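Local atomic coordinates of putative Zn-dependent exopeptidase (Bacteroides vulgatus ATCC 8482, PDB entry 3GUX), a protein that probably acts as a zinc-dependent aminopeptidase of family M28, removing single residues from the amino-terminal end of peptides. Residues A[220-225]-A[264-269]; A[228-233]-A[242-247]; A[97-102]-A[151-156]. All coordinates share one frame; numbering follows the deposited sequence.

Interaction 1 (A[220-225]-A[264-269]); sequences RTARSE and PCVDII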
loop_
_atom_site.group_PDB
_atom_site.type_symbol
_atom_site.label_atom_id
_atom_site.label_comp_id
_atom_site.label_asym_id
_atom_site.label_seq_id
_atom_site.Cartn_x
_atom_site.Cartn_y
_atom_site.Cartn_z
ATOM N N ARG A 220 -5.492 -13.168 11.842
ATOM C CA ARG A 220 -4.783 -14.179 12.641
ATOM C C ARG A 220 -3.281 -13.882 12.776
ATOM O O ARG A 220 -2.622 -14.470 13.598
ATOM C CB ARG A 220 -5.039 -15.590 12.121
ATOM C CG ARG A 220 -4.440 -15.944 10.837
ATOM C CD ARG A 220 -4.744 -17.407 10.558
ATOM N NE ARG A 220 -4.114 -17.778 9.297
ATOM C CZ ARG A 220 -2.871 -18.244 9.163
ATOM N NH1 ARG A 220 -2.067 -18.440 10.209
ATOM N NH2 ARG A 220 -2.419 -18.530 7.951
ATOM N N THR A 221 -2.757 -12.978 11.972
ATOM C CA THR A 221 -1.354 -12.600 12.004
ATOM C C THR A 221 -1.098 -11.172 12.501
ATOM O O THR A 221 0.048 -10.856 12.958
ATOM C CB THR A 221 -0.774 -12.704 10.569
ATOM O OG1 THR A 221 -1.667 -12.045 9.665
ATOM C CG2 THR A 221 -0.619 -14.161 10.161
ATOM N N ALA A 222 -2.155 -10.333 12.476
ATOM C CA ALA A 222 -2.022 -8.924 12.843
ATOM C C ALA A 222 -3.305 -8.324 13.479
ATOM O O ALA A 222 -3.712 -7.234 13.075
ATOM C CB ALA A 222 -1.628 -8.138 11.587
ATOM N N ARG A 223 -3.926 -9.021 14.451
ATOM C CA ARG A 223 -5.190 -8.528 15.040
ATOM C C ARG A 223 -5.040 -7.188 15.698
ATOM O O ARG A 223 -5.784 -6.287 15.419
ATOM C CB ARG A 223 -5.767 -9.432 16.118
ATOM C CG ARG A 223 -6.288 -10.700 15.626
ATOM C CD ARG A 223 -7.167 -11.468 16.630
ATOM N NE ARG A 223 -8.465 -10.807 16.824
ATOM C CZ ARG A 223 -9.487 -10.837 15.959
ATOM N NH1 ARG A 223 -9.398 -11.479 14.795
ATOM N NH2 ARG A 223 -10.614 -10.196 16.244
ATOM N N SER A 224 -4.079 -7.109 16.604
ATOM C CA SER A 224 -3.771 -5.910 17.363
ATOM C C SER A 224 -3.697 -4.690 16.452
ATOM O O SER A 224 -4.427 -3.710 16.614
ATOM C CB SER A 224 -2.448 -6.142 18.117
ATOM O OG SER A 224 -1.962 -4.925 18.628
ATOM N N GLU A 225 -2.902 -4.823 15.409
ATOM C CA GLU A 225 -2.707 -3.740 14.440
ATOM C C GLU A 225 -3.975 -3.472 13.644
ATOM O O GLU A 225 -4.383 -2.333 13.478
ATOM C CB GLU A 225 -1.539 -4.059 13.522
ATOM C CG GLU A 225 -0.214 -4.321 14.235
ATOM C CD GLU A 225 -0.048 -5.743 14.802
ATOM O OE1 GLU A 225 -0.990 -6.567 14.674
ATOM O OE2 GLU A 225 1.028 -6.022 15.383
ATOM N N PRO A 264 4.089 -8.199 10.884
ATOM C CA PRO A 264 2.641 -8.372 10.739
ATOM C C PRO A 264 2.108 -7.301 9.769
ATOM O O PRO A 264 2.528 -6.149 9.822
ATOM C CB PRO A 264 2.106 -8.123 12.132
ATOM C CG PRO A 264 3.171 -7.301 12.793
ATOM C CD PRO A 264 4.440 -7.887 12.280
ATOM N N CYS A 265 1.219 -7.691 8.882
ATOM C CA CYS A 265 0.786 -6.789 7.861
ATOM C C CYS A 265 -0.701 -6.904 7.645
ATOM O O CYS A 265 -1.211 -7.999 7.387
ATOM C CB CYS A 265 1.532 -7.114 6.583
ATOM S SG CYS A 265 1.317 -5.891 5.345
ATOM N N VAL A 266 -1.377 -5.756 7.709
ATOM C CA VAL A 266 -2.826 -5.671 7.611
ATOM C C VAL A 266 -3.258 -5.338 6.200
ATOM O O VAL A 266 -2.819 -4.339 5.643
ATOM C CB VAL A 266 -3.395 -4.577 8.603
ATOM C CG1 VAL A 266 -4.884 -4.511 8.541
ATOM C CG2 VAL A 266 -2.970 -4.856 10.059
ATOM N N ASP A 267 -4.140 -6.150 5.631
ATOM C CA ASP A 267 -4.711 -5.858 4.329
ATOM C C ASP A 267 -6.041 -5.081 4.483
ATOM O O ASP A 267 -6.980 -5.582 5.127
ATOM C CB ASP A 267 -4.919 -7.169 3.558
ATOM C CG ASP A 267 -5.166 -6.962 2.070
ATOM O OD1 ASP A 267 -5.098 -5.803 1.555
ATOM O OD2 ASP A 267 -5.427 -7.982 1.395
ATOM N N ILE A 268 -6.092 -3.848 3.948
ATOM C CA ILE A 268 -7.309 -3.034 3.876
ATOM C C ILE A 268 -7.768 -3.268 2.442
ATOM O O ILE A 268 -7.158 -2.719 1.524
ATOM C CB ILE A 268 -7.071 -1.518 4.148
ATOM C CG1 ILE A 268 -6.372 -1.321 5.514
ATOM C CG2 ILE A 268 -8.386 -0.739 4.016
ATOM C CD1 ILE A 268 -6.070 0.189 5.869
ATOM N N ILE A 269 -8.806 -4.095 2.279
ATOM C CA ILE A 269 -9.269 -4.589 0.986
ATOM C C ILE A 269 -10.797 -4.644 0.950
ATOM O O ILE A 269 -11.426 -5.091 1.893
ATOM C CB ILE A 269 -8.642 -5.980 0.652
ATOM C CG1 ILE A 269 -9.048 -6.481 -0.756
ATOM C CG2 ILE A 269 -8.944 -7.010 1.771
ATOM C CD1 ILE A 269 -8.213 -7.698 -1.281
HETATM O O HOH W 1 0.256 -10.203 8.267
#

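Interaction 2 (A[228-233]-A[242-247]); sequences KIWKKA and FVKEDG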
loop_
_atom_site.group_PDB
_atom_site.type_symbol
_atom_site.label_atom_id
_atom_site.label_comp_id
_atom_site.label_asym_id
_atom_site.label_seq_id
_atom_site.Cartn_x
_atom_site.Cartn_y
_atom_site.Cartn_z
ATOM N N LYS A 228 -6.655 -1.775 15.748
ATOM C CA LYS A 228 -6.224 -0.396 15.988
ATOM C C LYS A 228 -6.675 0.523 14.869
ATOM O O LYS A 228 -7.180 1.620 15.100
ATOM C CB LYS A 228 -4.698 -0.362 16.086
ATOM C CG LYS A 228 -4.090 0.974 16.474
ATOM C CD LYS A 228 -2.602 1.050 16.139
ATOM C CE LYS A 228 -1.780 -0.004 16.847
ATOM N NZ LYS A 228 -0.332 0.195 16.591
ATOM N N ILE A 229 -6.437 0.073 13.643
ATOM C CA ILE A 229 -6.790 0.789 12.445
ATOM C C ILE A 229 -8.321 0.943 12.335
ATOM O O ILE A 229 -8.828 2.035 12.061
ATOM C CB ILE A 229 -6.182 0.068 11.189
ATOM C CG1 ILE A 229 -4.643 0.169 11.209
ATOM C CG2 ILE A 229 -6.757 0.641 9.909
ATOM C CD1 ILE A 229 -3.872 -0.847 10.246
ATOM N N TRP A 230 -9.057 -0.136 12.595
ATOM C CA TRP A 230 -10.520 -0.084 12.523
ATOM C C TRP A 230 -11.078 0.803 13.635
ATOM O O TRP A 230 -12.064 1.496 13.417
ATOM C CB TRP A 230 -11.142 -1.478 12.570
ATOM C CG TRP A 230 -11.383 -2.135 11.232
ATOM C CD1 TRP A 230 -12.583 -2.600 10.760
ATOM C CD2 TRP A 230 -10.419 -2.418 10.197
ATOM N NE1 TRP A 230 -12.425 -3.165 9.527
ATOM C CE2 TRP A 230 -11.112 -3.061 9.153
ATOM C CE3 TRP A 230 -9.047 -2.179 10.049
ATOM C CZ2 TRP A 230 -10.484 -3.450 7.966
ATOM C CZ3 TRP A 230 -8.423 -2.587 8.886
ATOM C CH2 TRP A 230 -9.141 -3.219 7.866
ATOM N N LYS A 231 -10.420 0.789 14.798
ATOM C CA LYS A 231 -10.739 1.661 15.928
ATOM C C LYS A 231 -10.657 3.114 15.526
ATOM O O LYS A 231 -11.576 3.883 15.773
ATOM C CB LYS A 231 -9.777 1.419 17.124
ATOM C CG LYS A 231 -10.067 2.201 18.394
ATOM C CD LYS A 231 -9.019 1.897 19.516
ATOM C CE LYS A 231 -9.202 2.875 20.706
ATOM N NZ LYS A 231 -8.047 2.842 21.623
ATOM N N LYS A 232 -9.556 3.485 14.884
ATOM C CA LYS A 232 -9.350 4.878 14.487
ATOM C C LYS A 232 -10.373 5.331 13.467
ATOM O O LYS A 232 -10.880 6.446 13.548
ATOM C CB LYS A 232 -7.935 5.090 13.949
ATOM C CG LYS A 232 -7.612 6.563 13.570
ATOM C CD LYS A 232 -7.640 7.526 14.723
ATOM C CE LYS A 232 -6.490 7.347 15.689
ATOM N NZ LYS A 232 -6.583 8.438 16.714
ATOM N N ALA A 233 -10.692 4.463 12.532
ATOM C CA ALA A 233 -11.653 4.763 11.494
ATOM C C ALA A 233 -13.003 5.141 12.121
ATOM O O ALA A 233 -13.626 6.144 11.741
ATOM C CB ALA A 233 -11.788 3.584 10.574
ATOM N N PHE A 242 -15.210 0.855 7.581
ATOM C CA PHE A 242 -14.404 -0.134 8.300
ATOM C C PHE A 242 -15.277 -0.974 9.219
ATOM O O PHE A 242 -15.448 -0.647 10.403
ATOM C CB PHE A 242 -13.288 0.568 9.070
ATOM C CG PHE A 242 -12.232 1.157 8.182
ATOM C CD1 PHE A 242 -12.427 2.372 7.557
ATOM C CD2 PHE A 242 -11.048 0.473 7.943
ATOM C CE1 PHE A 242 -11.457 2.889 6.719
ATOM C CE2 PHE A 242 -10.074 0.993 7.118
ATOM C CZ PHE A 242 -10.284 2.205 6.505
ATOM N N VAL A 243 -15.813 -2.056 8.649
ATOM C CA VAL A 243 -16.711 -2.977 9.342
ATOM C C VAL A 243 -15.911 -3.917 10.240
ATOM O O VAL A 243 -15.091 -4.716 9.736
ATOM C CB VAL A 243 -17.571 -3.808 8.347
ATOM C CG1 VAL A 243 -18.499 -4.753 9.100
ATOM C CG2 VAL A 243 -18.377 -2.892 7.440
ATOM N N LYS A 244 -16.152 -3.849 11.556
ATOM C CA LYS A 244 -15.419 -4.676 12.504
ATOM C C LYS A 244 -16.036 -6.052 12.549
ATOM O O LYS A 244 -16.631 -6.440 13.556
ATOM C CB LYS A 244 -15.438 -4.071 13.894
ATOM C CG LYS A 244 -14.851 -2.704 14.009
ATOM C CD LYS A 244 -14.872 -2.294 15.434
ATOM C CE LYS A 244 -14.302 -0.941 15.634
ATOM N NZ LYS A 244 -14.574 -0.504 17.036
ATOM N N GLU A 245 -15.916 -6.791 11.461
ATOM C CA GLU A 245 -16.458 -8.140 11.351
ATOM C C GLU A 245 -15.503 -8.927 10.491
ATOM O O GLU A 245 -14.863 -8.355 9.606
ATOM C CB GLU A 245 -17.855 -8.141 10.714
ATOM C CG GLU A 245 -18.929 -7.343 11.508
ATOM C CD GLU A 245 -20.310 -7.323 10.856
ATOM O OE1 GLU A 245 -20.546 -8.089 9.896
ATOM O OE2 GLU A 245 -21.160 -6.520 11.311
ATOM N N ASP A 246 -15.400 -10.230 10.744
ATOM C CA ASP A 246 -14.538 -11.094 9.947
ATOM C C ASP A 246 -15.112 -11.161 8.545
ATOM O O ASP A 246 -16.278 -11.459 8.373
ATOM C CB ASP A 246 -14.452 -12.508 10.539
ATOM C CG ASP A 246 -13.771 -12.546 11.917
ATOM O OD1 ASP A 246 -12.960 -11.645 12.221
ATOM O OD2 ASP A 246 -14.039 -13.487 12.700
ATOM N N GLY A 247 -14.300 -10.842 7.549
ATOM C CA GLY A 247 -14.730 -10.888 6.171
ATOM C C GLY A 247 -14.168 -12.159 5.568
ATOM O O GLY A 247 -14.246 -13.232 6.177
#

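Interaction 3 (A[97-102]-A[151-156]); sequences KRILLC and LGIDIV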
loop_
_atom_site.group_PDB
_atom_site.type_symbol
_atom_site.label_atom_id
_atom_site.label_comp_id
_atom_site.label_asym_id
_atom_site.label_seq_id
_atom_site.Cartn_x
_atom_site.Cartn_y
_atom_site.Cartn_z
ATOM N N LYS A 97 12.653 2.733 14.111
ATOM C CA LYS A 97 11.203 2.647 14.342
ATOM C C LYS A 97 10.459 3.049 13.052
ATOM O O LYS A 97 10.508 4.221 12.665
ATOM C CB LYS A 97 10.751 3.558 15.492
ATOM C CG LYS A 97 11.326 3.280 16.879
ATOM C CD LYS A 97 10.547 4.139 17.900
ATOM C CE LYS A 97 11.073 4.040 19.316
ATOM N NZ LYS A 97 10.146 4.733 20.253
ATOM N N ARG A 98 9.767 2.103 12.397
ATOM C CA ARG A 98 9.060 2.385 11.111
ATOM C C ARG A 98 7.718 1.680 10.907
ATOM O O ARG A 98 7.453 0.636 11.505
ATOM C CB ARG A 98 9.933 1.980 9.916
ATOM C CG ARG A 98 11.404 2.285 10.044
ATOM C CD ARG A 98 12.183 1.875 8.827
ATOM N NE ARG A 98 11.927 2.703 7.656
ATOM C CZ ARG A 98 12.367 3.954 7.494
ATOM N NH1 ARG A 98 13.068 4.583 8.438
ATOM N NH2 ARG A 98 12.075 4.608 6.371
ATOM N N ILE A 99 6.878 2.265 10.047
ATOM C CA ILE A 99 5.623 1.643 9.617
ATOM C C ILE A 99 5.721 1.424 8.104
ATOM O O ILE A 99 6.166 2.302 7.363
ATOM C CB ILE A 99 4.352 2.450 9.932
ATOM C CG1 ILE A 99 4.240 2.773 11.426
ATOM C CG2 ILE A 99 3.109 1.668 9.413
ATOM C CD1 ILE A 99 4.250 1.558 12.365
ATOM N N LEU A 100 5.365 0.229 7.649
ATOM C CA LEU A 100 5.372 -0.062 6.210
ATOM C C LEU A 100 4.004 0.209 5.635
ATOM O O LEU A 100 3.020 -0.200 6.215
ATOM C CB LEU A 100 5.736 -1.526 5.935
ATOM C CG LEU A 100 5.598 -2.032 4.491
ATOM C CD1 LEU A 100 6.401 -1.202 3.503
ATOM C CD2 LEU A 100 6.022 -3.445 4.463
ATOM N N LEU A 101 3.949 0.894 4.497
ATOM C CA LEU A 101 2.715 1.123 3.780
ATOM C C LEU A 101 2.939 0.587 2.374
ATOM O O LEU A 101 3.916 0.956 1.742
ATOM C CB LEU A 101 2.351 2.601 3.690
ATOM C CG LEU A 101 2.120 3.368 4.993
ATOM C CD1 LEU A 101 1.699 4.800 4.667
ATOM C CD2 LEU A 101 1.073 2.680 5.867
ATOM N N CYS A 102 2.032 -0.239 1.872
ATOM C CA CYS A 102 2.217 -0.831 0.550
ATOM C C CYS A 102 0.937 -1.080 -0.238
ATOM O O CYS A 102 -0.187 -1.041 0.290
ATOM C CB CYS A 102 3.018 -2.120 0.706
ATOM S SG CYS A 102 2.311 -3.296 1.852
ATOM N N LEU A 151 7.625 8.326 13.536
ATOM C CA LEU A 151 8.287 7.138 12.992
ATOM C C LEU A 151 8.640 7.325 11.532
ATOM O O LEU A 151 8.072 8.183 10.863
ATOM C CB LEU A 151 7.402 5.885 13.091
ATOM C CG LEU A 151 7.387 5.049 14.371
ATOM C CD1 LEU A 151 6.906 5.808 15.585
ATOM C CD2 LEU A 151 6.517 3.809 14.106
ATOM N N GLY A 152 9.588 6.526 11.046
ATOM C CA GLY A 152 9.940 6.509 9.624
ATOM C C GLY A 152 8.823 5.790 8.881
ATOM O O GLY A 152 8.218 4.872 9.419
ATOM N N ILE A 153 8.496 6.245 7.675
ATOM C CA ILE A 153 7.485 5.589 6.858
ATOM C C ILE A 153 8.145 5.081 5.576
ATOM O O ILE A 153 9.018 5.749 5.008
ATOM C CB ILE A 153 6.311 6.523 6.484
ATOM C CG1 ILE A 153 5.662 7.163 7.730
ATOM C CG2 ILE A 153 5.282 5.759 5.665
ATOM C CD1 ILE A 153 5.142 6.183 8.782
ATOM N N ASP A 154 7.776 3.864 5.182
ATOM C CA ASP A 154 8.175 3.297 3.905
ATOM C C ASP A 154 6.932 3.081 3.064
ATOM O O ASP A 154 5.974 2.456 3.530
ATOM C CB ASP A 154 8.869 1.956 4.084
ATOM C CG ASP A 154 10.125 2.083 4.867
ATOM O OD1 ASP A 154 11.030 2.838 4.452
ATOM O OD2 ASP A 154 10.202 1.456 5.932
ATOM N N ILE A 155 6.961 3.615 1.840
ATOM C CA ILE A 155 5.920 3.428 0.843
ATOM C C ILE A 155 6.534 2.442 -0.185
ATOM O O ILE A 155 7.554 2.751 -0.792
ATOM C CB ILE A 155 5.487 4.768 0.227
ATOM C CG1 ILE A 155 4.768 5.605 1.290
ATOM C CG2 ILE A 155 4.585 4.551 -0.965
ATOM C CD1 ILE A 155 4.196 6.932 0.794
ATOM N N VAL A 156 5.953 1.252 -0.332
ATOM C CA VAL A 156 6.448 0.276 -1.291
ATOM C C VAL A 156 5.363 -0.125 -2.292
ATOM O O VAL A 156 4.269 -0.540 -1.891
ATOM C CB VAL A 156 6.932 -0.986 -0.586
ATOM C CG1 VAL A 156 7.447 -2.012 -1.605
ATOM C CG2 VAL A 156 8.004 -0.632 0.404
#

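Interaction 1 (A[220-225]-A[264-269])
Ala222 and Glu225 pack against Pro264 and Val266, setting the start of helix 223-236 against the entry of strand 265-269, an outermost strand of the mixed six-stranded sheet at the core of this phosphorylase/hydrolase-like fold. Ala222 occupies the N-cap position of that helix and follows directly on helix 218-221, so the contact falls at the break between two helices. The nearest pair of CA atoms is Ala222 with Pro264, 5.1 Å apart. The methyl of Ala222 divides its contacts between two residues: its CB lies 3.8 Å from CB of Pro264, and Val266 CG2 is almost as near.

Glu225 can be traced outward from the helix. Its CB rests 3.8 Å from Val266 CG2, the same methyl that meets Ala222. The chain then bends at chi2 (81°), bringing the carboxylate to the CB-CG edge of the proline ring, with the two side chains crossing at about a right angle. CD comes 4.1 Å from Pro264 CG, and OE2 at the tip approaches that same CG to 3.6 Å, a contact of an oxygen with a carbon rather than a polar bond. An alanine here would keep the CB contact with Val266 but would probably leave CG of Pro264 without its cover from the helix.

Strand 198-203 takes the backbone bonds of Pro264, Val266 and Ile268, and Glu225 also touches Tyr198 of that strand. Backbone N of Cys265 is engaged differently. It donates to a water molecule 2.8 Å away, and the same water donates to Thr221 OG1 across 3.0 Å, while OG1 is also hydrogen-bonded to the backbone O of Tyr217.

Interaction 2 (A[228-233]-A[242-247])
Trp230 presents a broad ring face to Phe242, and the phenyl stands on it edge-on. The planes of the two rings meet at 89°, with the centroid of the six-membered ring 5.0 Å from that of the phenyl, a T-shaped pair. The bump is CD2 of Phe242, centred 3.6 Å above the indole plane. Next to it, CB of Phe242 covers the five-membered ring in a CH-pi contact, 3.8 Å from the centroid, so the phenylalanine follows the indole over both of its rings. With CG anti to the carbonyl carbon (chi1 -69°), the phenyl is also carried against the helix, where CB of Ala233 presses closely on CD1 of Phe242 at 3.3 Å. Phe242 thus fills the hollow between Trp230 and Ala233.

This pairing packs helix 223-236 onto the short, loosely paired strand 242-244 that follows it; the axes of helix segment 228-233 and strand 242-244 approach to 8.4 Å and are inclined at 119°. The indole edge points at the strand backbone: Trp230 NE1 makes a weak, bent bond to Val243 O and is hydrogen-bonded as well to Phe212 O. Lys244, centre of an inverse gamma turn, passes its extended chain across the helix at Trp230, CG lying 4.0 Å from Trp230 CD1 and CE equally far from the backbone O of Trp230. Strand 265-269 packs against both rings, meeting Trp230 through Val266 and Phe242 through Ile268.

Interaction 3 (A[97-102]-A[151-156])
Asp154, Arg98 and Leu151 bury the most surface where two neighbouring parallel strands, 98-104 and 152-158, run in register. NE and NH2 of Arg98 each take one oxygen of Asp154: NE reaches OD2 at 2.7 Å on the syn side, and NH2 reaches OD1 at 2.8 Å from above the carboxylate plane. The guanidinium and carboxylate planes stand 36° apart. A bend at chi3 (71°) folds the guanidinium back over Gly152 CA, where a side chain would collide with NH1. Tyr194 OH bonds to OD2 as well, and NH1 is held by the backbone O atoms of Lys92 and Ser95; these bonds restrain rotation of both the buried guanidinium and the carboxylate.

Leu151 closes the end of the ladder: its CB sits 3.5 Å from Lys97 O, and its CD2 meets Ile99 CD1 at 3.6 Å. Backbone bonds continue the pairing, among them Leu101 N to Asp154 O at 2.7 Å.

Helix 131-146 links the strands in a beta-alpha-beta unit and packs on the face bearing Leu101, Ile153 and Ile155; strand 198-203 flanks 98-104, and strand 81-91 touches Arg98, Asp154 and Val156.

Interactions 1 and 2 form one continuous patch, with centres about 10 Å apart. Both use helix 223-236, and interaction 2 is nested within the chain loop that interaction 1 closes. They meet where strand 265-269 packs against the aromatic pair: Ile268 CG2 is 3.9 Å from Phe242 CE2, and Val266 CG1 is 4.0 Å from Trp230 CZ3. Interaction 3 closes earlier in the chain and touches neither; its centre is about 15 Å from that of interaction 1 and about 20 Å from that of interaction 2. Interactions 1 and 3 nevertheless reach the same sheet, with strand 198-203 between 98-104 and 265-269. All three belong to the M28 peptidase portion of the chain.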